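Local coordinates for mannosylglycerate hydrolase MGH1-like glycoside hydrolase domain-containing protein (Thermus thermophilus HB8, PDB 4WVA), which hydrolyses mannosylglycerate, a solute made under osmotic stress, to mannose and glycerate, and probably also splits glucosylglycerate, at residues Arg17-Val22 / Leu55-Asp60; Ala137-Leu142 / Arg243-Leu248; Val155-Trp160 / Tyr212-Leu217. All coordinates share one frame; numbering follows the deposited sequence.

Contact 1. Residues Arg17-Val22 / Leu55-Asp60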
loop_
_atom_site.group_PDB
_atom_site.type_symbol
_atom_site.label_atom_id
_atom_site.label_comp_id
_atom_site.label_asym_id
_atom_site.label_seq_id
_atom_site.Cartn_x
_atom_site.Cartn_y
_atom_site.Cartn_z
ATOM N N ARG A 17 21.355 -10.341 -35.091
ATOM C CA ARG A 17 21.299 -11.506 -35.980
ATOM C C ARG A 17 19.964 -11.518 -36.738
ATOM O O ARG A 17 19.471 -12.571 -37.128
ATOM C CB ARG A 17 21.507 -12.786 -35.171
ATOM C CG ARG A 17 22.809 -12.842 -34.366
ATOM C CD ARG A 17 24.052 -12.897 -35.249
ATOM N NE ARG A 17 25.306 -12.791 -34.485
ATOM C CZ ARG A 17 26.033 -11.681 -34.323
ATOM N NH1 ARG A 17 25.693 -10.526 -34.895
ATOM N NH2 ARG A 17 27.152 -11.737 -33.609
ATOM N N GLY A 18 19.411 -10.339 -36.974
ATOM C CA GLY A 18 18.120 -10.193 -37.635
ATOM C C GLY A 18 16.990 -10.046 -36.640
ATOM O O GLY A 18 16.481 -8.952 -36.416
ATOM N N ALA A 19 16.577 -11.171 -36.079
ATOM C CA ALA A 19 15.418 -11.231 -35.207
ATOM C C ALA A 19 15.771 -11.120 -33.730
ATOM O O ALA A 19 14.883 -10.947 -32.901
ATOM C CB ALA A 19 14.683 -12.538 -35.445
ATOM N N PHE A 20 17.051 -11.245 -33.392
ATOM C CA PHE A 20 17.495 -11.133 -32.005
ATOM C C PHE A 20 18.895 -10.547 -31.999
ATOM O O PHE A 20 19.538 -10.445 -33.043
ATOM C CB PHE A 20 17.466 -12.481 -31.282
ATOM C CG PHE A 20 18.518 -13.451 -31.758
ATOM C CD1 PHE A 20 19.744 -13.545 -31.123
ATOM C CD2 PHE A 20 18.260 -14.276 -32.845
ATOM C CE1 PHE A 20 20.725 -14.412 -31.601
ATOM C CE2 PHE A 20 19.229 -15.147 -33.316
ATOM C CZ PHE A 20 20.449 -15.227 -32.678
ATOM N N THR A 21 19.327 -10.118 -30.817
ATOM C CA THR A 21 20.602 -9.467 -30.633
ATOM C C THR A 21 21.410 -10.280 -29.637
ATOM O O THR A 21 20.924 -10.626 -28.555
ATOM C CB THR A 21 20.382 -8.040 -30.099
ATOM O OG1 THR A 21 19.355 -7.396 -30.868
ATOM C CG2 THR A 21 21.652 -7.248 -30.142
ATOM N N VAL A 22 22.624 -10.658 -30.001
ATOM C CA VAL A 22 23.502 -11.290 -29.022
ATOM C C VAL A 22 23.936 -10.291 -27.961
ATOM O O VAL A 22 24.170 -9.132 -28.270
ATOM C CB VAL A 22 24.750 -11.942 -29.640
ATOM C CG1 VAL A 22 24.335 -13.007 -30.629
ATOM C CG2 VAL A 22 25.703 -10.922 -30.259
ATOM N N LEU A 55 11.424 -9.391 -29.093
ATOM C CA LEU A 55 10.646 -10.114 -28.094
ATOM C C LEU A 55 9.781 -11.193 -28.745
ATOM O O LEU A 55 9.530 -12.240 -28.155
ATOM C CB LEU A 55 9.802 -9.143 -27.288
ATOM C CG LEU A 55 10.627 -8.022 -26.643
ATOM C CD1 LEU A 55 9.705 -7.160 -25.809
ATOM C CD2 LEU A 55 11.793 -8.596 -25.846
ATOM N N LEU A 56 9.301 -10.956 -29.959
ATOM C CA LEU A 56 8.585 -12.025 -30.666
ATOM C C LEU A 56 9.491 -13.231 -30.786
ATOM O O LEU A 56 9.066 -14.381 -30.598
ATOM C CB LEU A 56 8.175 -11.583 -32.069
ATOM C CG LEU A 56 7.100 -10.508 -32.148
ATOM C CD1 LEU A 56 6.897 -10.047 -33.588
ATOM C CD2 LEU A 56 5.821 -11.064 -31.598
ATOM N N CYS A 57 10.744 -12.973 -31.146
ATOM C CA CYS A 57 11.705 -14.054 -31.356
ATOM C C CYS A 57 11.940 -14.835 -30.058
ATOM O O CYS A 57 11.933 -16.058 -30.045
ATOM C CB CYS A 57 13.002 -13.472 -31.891
ATOM S SG CYS A 57 14.281 -14.683 -32.258
ATOM N N LEU A 58 12.161 -14.109 -28.956
ATOM C CA LEU A 58 12.340 -14.727 -27.652
ATOM C C LEU A 58 11.200 -15.712 -27.312
ATOM O O LEU A 58 11.452 -16.852 -26.904
ATOM C CB LEU A 58 12.459 -13.635 -26.586
ATOM C CG LEU A 58 12.599 -14.100 -25.139
ATOM C CD1 LEU A 58 13.833 -14.942 -24.916
ATOM C CD2 LEU A 58 12.579 -12.873 -24.229
ATOM N N PHE A 59 9.950 -15.280 -27.486
ATOM C CA PHE A 59 8.813 -16.146 -27.163
ATOM C C PHE A 59 8.608 -17.244 -28.187
ATOM O O PHE A 59 8.395 -18.422 -27.836
ATOM C CB PHE A 59 7.534 -15.333 -26.987
ATOM C CG PHE A 59 7.423 -14.702 -25.636
ATOM C CD1 PHE A 59 6.890 -15.406 -24.575
ATOM C CD2 PHE A 59 7.897 -13.423 -25.414
ATOM C CE1 PHE A 59 6.799 -14.840 -23.319
ATOM C CE2 PHE A 59 7.802 -12.850 -24.168
ATOM C CZ PHE A 59 7.270 -13.563 -23.115
ATOM N N ASP A 60 8.676 -16.873 -29.462
ATOM C CA ASP A 60 8.381 -17.842 -30.539
ATOM C C ASP A 60 9.348 -19.026 -30.553
ATOM O O ASP A 60 8.927 -20.178 -30.759
ATOM C CB ASP A 60 8.399 -17.146 -31.902
ATOM C CG ASP A 60 7.149 -16.357 -32.178
ATOM O OD1 ASP A 60 6.136 -16.580 -31.508
ATOM O OD2 ASP A 60 7.180 -15.515 -33.094
#

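Contact 2. Residues Ala137-Leu142 / Arg243-Leu248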
loop_
_atom_site.group_PDB
_atom_site.type_symbol
_atom_site.label_atom_id
_atom_site.label_comp_id
_atom_site.label_asym_id
_atom_site.label_seq_id
_atom_site.Cartn_x
_atom_site.Cartn_y
_atom_site.Cartn_z
ATOM N N ALA A 137 1.216 -16.801 -19.735
ATOM C CA ALA A 137 1.590 -18.203 -19.541
ATOM C C ALA A 137 2.938 -18.341 -18.846
ATOM O O ALA A 137 3.149 -19.257 -18.053
ATOM C CB ALA A 137 1.589 -18.943 -20.874
ATOM N N PHE A 138 3.865 -17.420 -19.132
ATOM C CA PHE A 138 5.149 -17.404 -18.468
ATOM C C PHE A 138 4.983 -17.065 -16.971
ATOM O O PHE A 138 5.537 -17.744 -16.104
ATOM C CB PHE A 138 6.095 -16.415 -19.180
ATOM C CG PHE A 138 7.433 -16.211 -18.509
ATOM C CD1 PHE A 138 8.088 -17.237 -17.826
ATOM C CD2 PHE A 138 8.071 -14.979 -18.602
ATOM C CE1 PHE A 138 9.314 -17.047 -17.238
ATOM C CE2 PHE A 138 9.309 -14.785 -18.027
ATOM C CZ PHE A 138 9.934 -15.810 -17.340
ATOM N N HIS A 139 4.218 -16.017 -16.672
ATOM C CA HIS A 139 3.992 -15.642 -15.287
ATOM C C HIS A 139 3.282 -16.794 -14.555
ATOM O O HIS A 139 3.640 -17.147 -13.435
ATOM C CB HIS A 139 3.175 -14.362 -15.207
ATOM C CG HIS A 139 3.955 -13.104 -15.469
ATOM N ND1 HIS A 139 4.830 -12.939 -16.530
ATOM C CD2 HIS A 139 3.957 -11.934 -14.801
ATOM C CE1 HIS A 139 5.338 -11.713 -16.487
ATOM N NE2 HIS A 139 4.804 -11.079 -15.462
ATOM N N ARG A 140 2.305 -17.402 -15.208
ATOM C CA ARG A 140 1.609 -18.533 -14.605
ATOM C C ARG A 140 2.554 -19.689 -14.271
ATOM O O ARG A 140 2.448 -20.286 -13.205
ATOM C CB ARG A 140 0.491 -19.001 -15.519
ATOM C CG ARG A 140 -0.347 -20.097 -14.911
ATOM C CD ARG A 140 -1.414 -20.506 -15.886
ATOM N NE ARG A 140 -2.340 -19.411 -16.175
ATOM C CZ ARG A 140 -2.583 -18.890 -17.366
ATOM N NH1 ARG A 140 -1.967 -19.336 -18.463
ATOM N NH2 ARG A 140 -3.486 -17.920 -17.462
ATOM N N TRP A 141 3.463 -20.012 -15.200
ATOM C CA TRP A 141 4.477 -21.021 -14.972
ATOM C C TRP A 141 5.331 -20.689 -13.753
ATOM O O TRP A 141 5.637 -21.561 -12.940
ATOM C CB TRP A 141 5.356 -21.214 -16.235
ATOM C CG TRP A 141 6.405 -22.220 -16.001
ATOM C CD1 TRP A 141 6.279 -23.571 -16.154
ATOM C CD2 TRP A 141 7.719 -21.995 -15.493
ATOM N NE1 TRP A 141 7.430 -24.200 -15.776
ATOM C CE2 TRP A 141 8.335 -23.260 -15.365
ATOM C CE3 TRP A 141 8.442 -20.851 -15.132
ATOM C CZ2 TRP A 141 9.636 -23.410 -14.906
ATOM C CZ3 TRP A 141 9.734 -21.009 -14.669
ATOM C CH2 TRP A 141 10.312 -22.274 -14.560
ATOM N N LEU A 142 5.754 -19.433 -13.634
ATOM C CA LEU A 142 6.567 -19.044 -12.509
ATOM C C LEU A 142 5.904 -19.404 -11.176
ATOM O O LEU A 142 6.535 -20.019 -10.335
ATOM C CB LEU A 142 6.914 -17.541 -12.566
ATOM C CG LEU A 142 7.916 -17.101 -13.623
ATOM C CD1 LEU A 142 7.921 -15.580 -13.723
ATOM C CD2 LEU A 142 9.319 -17.599 -13.318
ATOM N N ARG A 243 7.081 -5.718 -10.555
ATOM C CA ARG A 243 6.925 -4.649 -11.539
ATOM C C ARG A 243 6.267 -5.175 -12.813
ATOM O O ARG A 243 5.343 -4.546 -13.346
ATOM C CB ARG A 243 8.258 -3.981 -11.852
ATOM C CG ARG A 243 8.195 -2.923 -12.942
ATOM C CD ARG A 243 7.209 -1.795 -12.695
ATOM N NE ARG A 243 7.239 -0.840 -13.798
ATOM C CZ ARG A 243 8.072 0.208 -13.885
ATOM N NH1 ARG A 243 8.933 0.479 -12.929
ATOM N NH2 ARG A 243 8.030 0.998 -14.944
ATOM N N ALA A 244 6.720 -6.336 -13.280
ATOM C CA ALA A 244 6.205 -6.906 -14.500
ATOM C C ALA A 244 4.725 -7.277 -14.359
ATOM O O ALA A 244 3.965 -7.086 -15.299
ATOM C CB ALA A 244 7.039 -8.101 -14.914
ATOM N N ASN A 245 4.329 -7.810 -13.203
ATOM C CA ASN A 245 2.904 -8.080 -12.917
ATOM C C ASN A 245 2.041 -6.817 -12.986
ATOM O O ASN A 245 0.961 -6.827 -13.593
ATOM C CB ASN A 245 2.700 -8.724 -11.547
ATOM C CG ASN A 245 3.074 -10.193 -11.513
ATOM O OD1 ASN A 245 2.907 -10.910 -12.494
ATOM N ND2 ASN A 245 3.556 -10.652 -10.377
ATOM N N ARG A 246 2.511 -5.731 -12.384
ATOM C CA ARG A 246 1.796 -4.464 -12.465
ATOM C C ARG A 246 1.619 -4.014 -13.912
ATOM O O ARG A 246 0.546 -3.524 -14.316
ATOM C CB ARG A 246 2.550 -3.370 -11.691
ATOM C CG ARG A 246 2.638 -3.640 -10.208
ATOM C CD ARG A 246 1.552 -2.983 -9.428
ATOM N NE ARG A 246 1.722 -3.198 -7.983
ATOM C CZ ARG A 246 0.843 -2.781 -7.089
ATOM N NH1 ARG A 246 -0.242 -2.110 -7.489
ATOM N NH2 ARG A 246 1.037 -3.036 -5.792
ATOM N N ASP A 247 2.675 -4.160 -14.705
ATOM C CA ASP A 247 2.612 -3.759 -16.098
ATOM C C ASP A 247 1.762 -4.710 -16.962
ATOM O O ASP A 247 1.067 -4.251 -17.882
ATOM C CB ASP A 247 4.019 -3.568 -16.656
ATOM C CG ASP A 247 4.730 -2.389 -16.023
ATOM O OD1 ASP A 247 4.025 -1.421 -15.667
ATOM O OD2 ASP A 247 5.951 -2.446 -15.833
ATOM N N LEU A 248 1.796 -6.004 -16.652
ATOM C CA LEU A 248 0.946 -6.982 -17.310
ATOM C C LEU A 248 -0.540 -6.732 -17.040
ATOM O O LEU A 248 -1.373 -6.888 -17.937
ATOM C CB LEU A 248 1.328 -8.404 -16.907
ATOM C CG LEU A 248 0.698 -9.524 -17.732
ATOM C CD1 LEU A 248 1.151 -9.464 -19.187
ATOM C CD2 LEU A 248 1.050 -10.858 -17.106
#

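Contact 3. Residues Val155-Trp160 / Tyr212-Leu217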
loop_
_atom_site.group_PDB
_atom_site.type_symbol
_atom_site.label_atom_id
_atom_site.label_comp_id
_atom_site.label_asym_id
_atom_site.label_seq_id
_atom_site.Cartn_x
_atom_site.Cartn_y
_atom_site.Cartn_z
ATOM N N VAL A 155 10.756 -18.694 -6.177
ATOM C CA VAL A 155 12.058 -19.246 -5.857
ATOM C C VAL A 155 12.909 -19.428 -7.127
ATOM O O VAL A 155 12.374 -19.895 -8.153
ATOM C CB VAL A 155 11.835 -20.638 -5.235
ATOM C CG1 VAL A 155 13.151 -21.327 -4.906
ATOM C CG2 VAL A 155 10.962 -20.507 -3.996
ATOM N N ILE A 156 14.189 -19.093 -7.050
ATOM C CA ILE A 156 15.162 -19.504 -8.063
ATOM C C ILE A 156 15.913 -20.726 -7.540
ATOM O O ILE A 156 16.226 -20.829 -6.343
ATOM C CB ILE A 156 16.124 -18.383 -8.501
ATOM C CG1 ILE A 156 16.924 -17.790 -7.338
ATOM C CG2 ILE A 156 15.355 -17.302 -9.268
ATOM C CD1 ILE A 156 18.091 -16.919 -7.760
ATOM N N VAL A 157 16.191 -21.658 -8.455
ATOM C CA VAL A 157 16.920 -22.878 -8.137
ATOM C C VAL A 157 18.344 -22.877 -8.688
ATOM O O VAL A 157 19.100 -23.825 -8.449
ATOM C CB VAL A 157 16.130 -24.117 -8.610
ATOM C CG1 VAL A 157 14.788 -24.180 -7.869
ATOM C CG2 VAL A 157 15.914 -24.101 -10.118
ATOM N N HIS A 158 18.731 -21.802 -9.378
ATOM C CA HIS A 158 20.069 -21.687 -9.900
ATOM C C HIS A 158 20.472 -20.220 -9.828
ATOM O O HIS A 158 19.665 -19.383 -10.218
ATOM C CB HIS A 158 20.097 -22.175 -11.354
ATOM C CG HIS A 158 21.469 -22.526 -11.830
ATOM N ND1 HIS A 158 22.470 -21.590 -11.935
ATOM C CD2 HIS A 158 22.023 -23.712 -12.175
ATOM C CE1 HIS A 158 23.592 -22.182 -12.318
ATOM N NE2 HIS A 158 23.339 -23.471 -12.488
ATOM N N PRO A 159 21.696 -19.913 -9.376
ATOM C CA PRO A 159 22.139 -18.507 -9.339
ATOM C C PRO A 159 22.048 -17.802 -10.710
ATOM O O PRO A 159 21.846 -16.579 -10.771
ATOM C CB PRO A 159 23.587 -18.597 -8.842
ATOM C CG PRO A 159 23.992 -20.021 -9.075
ATOM C CD PRO A 159 22.746 -20.817 -8.862
ATOM N N TRP A 160 22.194 -18.548 -11.802
ATOM C CA TRP A 160 22.029 -17.988 -13.154
ATOM C C TRP A 160 20.667 -17.322 -13.340
ATOM O O TRP A 160 20.553 -16.363 -14.113
ATOM C CB TRP A 160 22.225 -19.042 -14.261
ATOM C CG TRP A 160 23.681 -19.330 -14.596
ATOM C CD1 TRP A 160 24.706 -18.458 -14.506
ATOM C CD2 TRP A 160 24.235 -20.544 -15.144
ATOM N NE1 TRP A 160 25.881 -19.048 -14.935
ATOM C CE2 TRP A 160 25.616 -20.333 -15.316
ATOM C CE3 TRP A 160 23.697 -21.795 -15.477
ATOM C CZ2 TRP A 160 26.470 -21.323 -15.817
ATOM C CZ3 TRP A 160 24.552 -22.782 -15.955
ATOM C CH2 TRP A 160 25.914 -22.533 -16.127
ATOM N N TYR A 212 23.356 -30.489 -13.984
ATOM C CA TYR A 212 23.332 -31.949 -14.135
ATOM C C TYR A 212 22.210 -32.566 -13.314
ATOM O O TYR A 212 21.543 -33.492 -13.776
ATOM C CB TYR A 212 24.680 -32.583 -13.766
ATOM C CG TYR A 212 25.838 -32.197 -14.674
ATOM C CD1 TYR A 212 25.662 -32.064 -16.046
ATOM C CD2 TYR A 212 27.111 -31.977 -14.156
ATOM C CE1 TYR A 212 26.712 -31.715 -16.875
ATOM C CE2 TYR A 212 28.165 -31.625 -14.982
ATOM C CZ TYR A 212 27.953 -31.499 -16.338
ATOM O OH TYR A 212 28.987 -31.151 -17.175
ATOM N N LEU A 213 21.976 -32.049 -12.109
ATOM C CA LEU A 213 20.840 -32.507 -11.304
ATOM C C LEU A 213 19.521 -32.264 -12.049
ATOM O O LEU A 213 18.690 -33.158 -12.171
ATOM C CB LEU A 213 20.813 -31.825 -9.929
ATOM C CG LEU A 213 19.575 -32.099 -9.068
ATOM C CD1 LEU A 213 19.527 -33.592 -8.728
ATOM C CD2 LEU A 213 19.556 -31.246 -7.820
ATOM N N PHE A 214 19.317 -31.044 -12.546
ATOM C CA PHE A 214 18.067 -30.732 -13.235
ATOM C C PHE A 214 17.859 -31.593 -14.479
ATOM O O PHE A 214 16.740 -32.033 -14.756
ATOM C CB PHE A 214 18.007 -29.244 -13.622
ATOM C CG PHE A 214 18.230 -28.294 -12.471
ATOM C CD1 PHE A 214 18.006 -28.673 -11.145
ATOM C CD2 PHE A 214 18.605 -26.982 -12.727
ATOM C CE1 PHE A 214 18.199 -27.772 -10.106
ATOM C CE2 PHE A 214 18.808 -26.093 -11.690
ATOM C CZ PHE A 214 18.617 -26.484 -10.389
ATOM N N ARG A 215 18.948 -31.823 -15.215
ATOM C CA ARG A 215 18.926 -32.641 -16.427
ATOM C C ARG A 215 18.565 -34.076 -16.074
ATOM O O ARG A 215 17.740 -34.691 -16.749
ATOM C CB ARG A 215 20.288 -32.584 -17.144
ATOM C CG ARG A 215 20.303 -33.223 -18.533
ATOM C CD ARG A 215 21.669 -33.105 -19.192
ATOM N NE ARG A 215 22.674 -33.932 -18.527
ATOM C CZ ARG A 215 23.982 -33.932 -18.801
ATOM N NH1 ARG A 215 24.492 -33.132 -19.734
ATOM N NH2 ARG A 215 24.794 -34.739 -18.126
ATOM N N ARG A 216 19.152 -34.599 -15.001
ATOM C CA ARG A 216 18.845 -35.954 -14.535
ATOM C C ARG A 216 17.362 -36.099 -14.197
ATOM O O ARG A 216 16.743 -37.126 -14.467
ATOM C CB ARG A 216 19.718 -36.287 -13.326
ATOM C CG ARG A 216 19.500 -37.661 -12.726
ATOM C CD ARG A 216 20.691 -38.084 -11.879
ATOM N NE ARG A 216 20.849 -37.306 -10.647
ATOM C CZ ARG A 216 20.129 -37.474 -9.535
ATOM N NH1 ARG A 216 19.151 -38.376 -9.475
ATOM N NH2 ARG A 216 20.377 -36.719 -8.470
ATOM N N LEU A 217 16.780 -35.036 -13.647
ATOM C CA LEU A 217 15.364 -34.995 -13.313
ATOM C C LEU A 217 14.465 -34.632 -14.499
ATOM O O LEU A 217 13.271 -34.374 -14.324
ATOM C CB LEU A 217 15.152 -34.003 -12.158
ATOM C CG LEU A 217 15.892 -34.318 -10.857
ATOM C CD1 LEU A 217 15.691 -33.200 -9.848
ATOM C CD2 LEU A 217 15.434 -35.651 -10.285
#

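Contact 1. Residues Arg17-Val22 / Leu55-Asp60
Cys57 presses its short side chain against the carbonyl oxygen and methyl of Ala19 and the CB and ring rim of Phe20, joining a loop near the N terminus to helix 48-62 of the (alpha/alpha)6-barrel. It illustrates how one small sulfur-bearing residue can seat an irregular segment on a helix with no hydrogen bond between residues 17-22 and 55-60. Cys57 meets the loop at two levels. Cys57 CB lies 3.3 Å from the carbonyl oxygen Ala19 O. Cys57 SG, swung anti to the helix backbone N (chi1 -178°), lies 3.9 Å from the methyl carbon Ala19 CB, so the one side chain touches both a polar and an apolar part of the same residue.

The sulfur also meets Phe20, whose CB points at the helix while its ring turns off in another direction. That turn follows from chi1 of 70°, which sets CG between the backbone N and the carbonyl carbon. As a result Cys57 SG is met by the root and near rim of the aromatic group, with Phe20 CD2 at 4.0 Å. The sulfur-aromatic contact is oblique: Cys57 SG stands 5.2 Å from the centroid of the Phe20 ring and 67° off its normal.

Phe20 also stacks with the ring of His75, which Cys57 touches as well, while Gln31 of strand 31-32 packs on both residues. Next along the loop, Thr21 OG1 is hydrogen-bonded to Glu54 of helix 48-62 and to Trp43, a second, polar tie between loop and helix. The side chain of Phe20 is about 8 Å from that of Trp32, a probable substrate-binding residue. Within the loop, Arg17 CB covers one face of the Phe20 ring, 3.6 Å above its plane and shifted toward the rim.

Contact 2. Residues Ala137-Leu142 / Arg243-Leu248
Leu248 lays a methyl group over the imidazole of His139, and this pair is the heart of the contact. CD2 of Leu248 stands 4.0 Å from the centroid of the His139 ring, only 15° off the ring normal, a CH-pi contact over the face, shifted toward the rim at CG and CD2. The two side chains come from opposite directions, and the methyl carbon Leu248 CD2 sits nearest the ring atom His139 CD2, at 3.9 Å. Around the rim of the same imidazole, Ala244 CB lies close to the ring plane, 3.8 Å from His139 NE2. Asn245 also comes up at the edge, where Asn245 CG is 3.8 Å from His139 CD2; the still shorter approach of its amide oxygen is doubtful as modelled.

His139 points its CB at helix 235-254, and chi1 of -78° places CG beside the backbone N, anti to the carbonyl carbon. Helices 121-146 and 235-254 belong to the (alpha/alpha)6-barrel of this GH63 enzyme, and the axes of the two short segments stay 11.8 Å apart, their directions 140° from each other, nearer antiparallel than parallel. The imidazole spans between the two helices.

In the next shell, His139 ND1 makes a weak hydrogen bond to Leu135 O, one turn back on its own helix. Trp265 of helix 260-275 packs on both His139 and Asn245, and the Asn245 amide nitrogen ND2 is hydrogen-bonded to Tyr143 OH, one turn beyond His139. Leu248 is flanked by Phe132 and Leu135, also from helix 121-146. One turn apart on helix 235-254, Arg243 NE and Asp247 OD2 form a salt bridge of 2.9 Å, and Asp247 OD1 makes another with Arg112 NH1 of helix 107-117.

Contact 3. Residues Val155-Trp160 / Tyr212-Leu217
Phe214 carries this contact almost alone, driving its ring from helix 201-216 into the loop at Val157 and His158. From the helix its CB points toward that loop, and CG lies beside the backbone N, anti to the carbonyl carbon (chi1 -54°), which sends the ring outward from the helix. Farther along, Phe214 CE2 is the first atom to meet both loop residues: it stands 3.8 Å from the methyl Val157 CG2 and 4.0 Å from His158 CD2. The His158 ring receives CE2 at its edge, near its own plane, whereas His158 CD2 approaches the phenyl group obliquely. At the tip, CZ touches Val157 twice. Val157 CG2 lies 3.6 Å from Phe214 CZ. The other partner is the carbonyl oxygen Val157 O, which lies 3.3 Å from Phe214 CZ and in the plane of the phenyl ring, so that the electropositive rim, and not the pi cloud, faces the oxygen.

The neighbouring imidazole is held from two nitrogens. Trp160 N donates to His158 ND1 over 3.1 Å, nearly straight at 163° and close to the ring plane, while His158 NE2 is bonded to the backbone carbonyl of Tyr207. This pattern is consistent with the proton residing on NE2, and it fixes the rotation of the ring that Phe214 rests against. Trp160 also tucks under His158, whose CE1 overlies the indole near its rim, and the same Trp160 touches Asp165, the probable proton donor.

In the wider fold, the loop between helices 121-146 and 171-175 is thus packed on the C-terminal part of helix 201-216. Ile224 of helix 221-227 touches both Val157 and Phe214, and Ile156 shares backbone hydrogen bonding with Val232 of strand 232-233.

Overall arrangement
Read from the N terminus, the chain first leaves helix 4-15 and closes a short loop at contact 1, where residues 17-22 meet helix 48-62 across an excursion of 32 residues. Only afterwards does contact 2 open, on helix 121-146, and it closes a hundred residues later on helix 235-254. Contact 3 is nested wholly within that larger loop. None of the three cross. Contacts 1 and 2 have centres about 20 Å apart, and their nearest atoms approach to about 4 Å without touching; contact 1 ties the N-terminal loop to helix 48-62, contact 2 ties helix 121-146 to helix 235-254, and contact 3 packs the loop after helix 121-146 on the end of helix 201-216, near the probable proton donor.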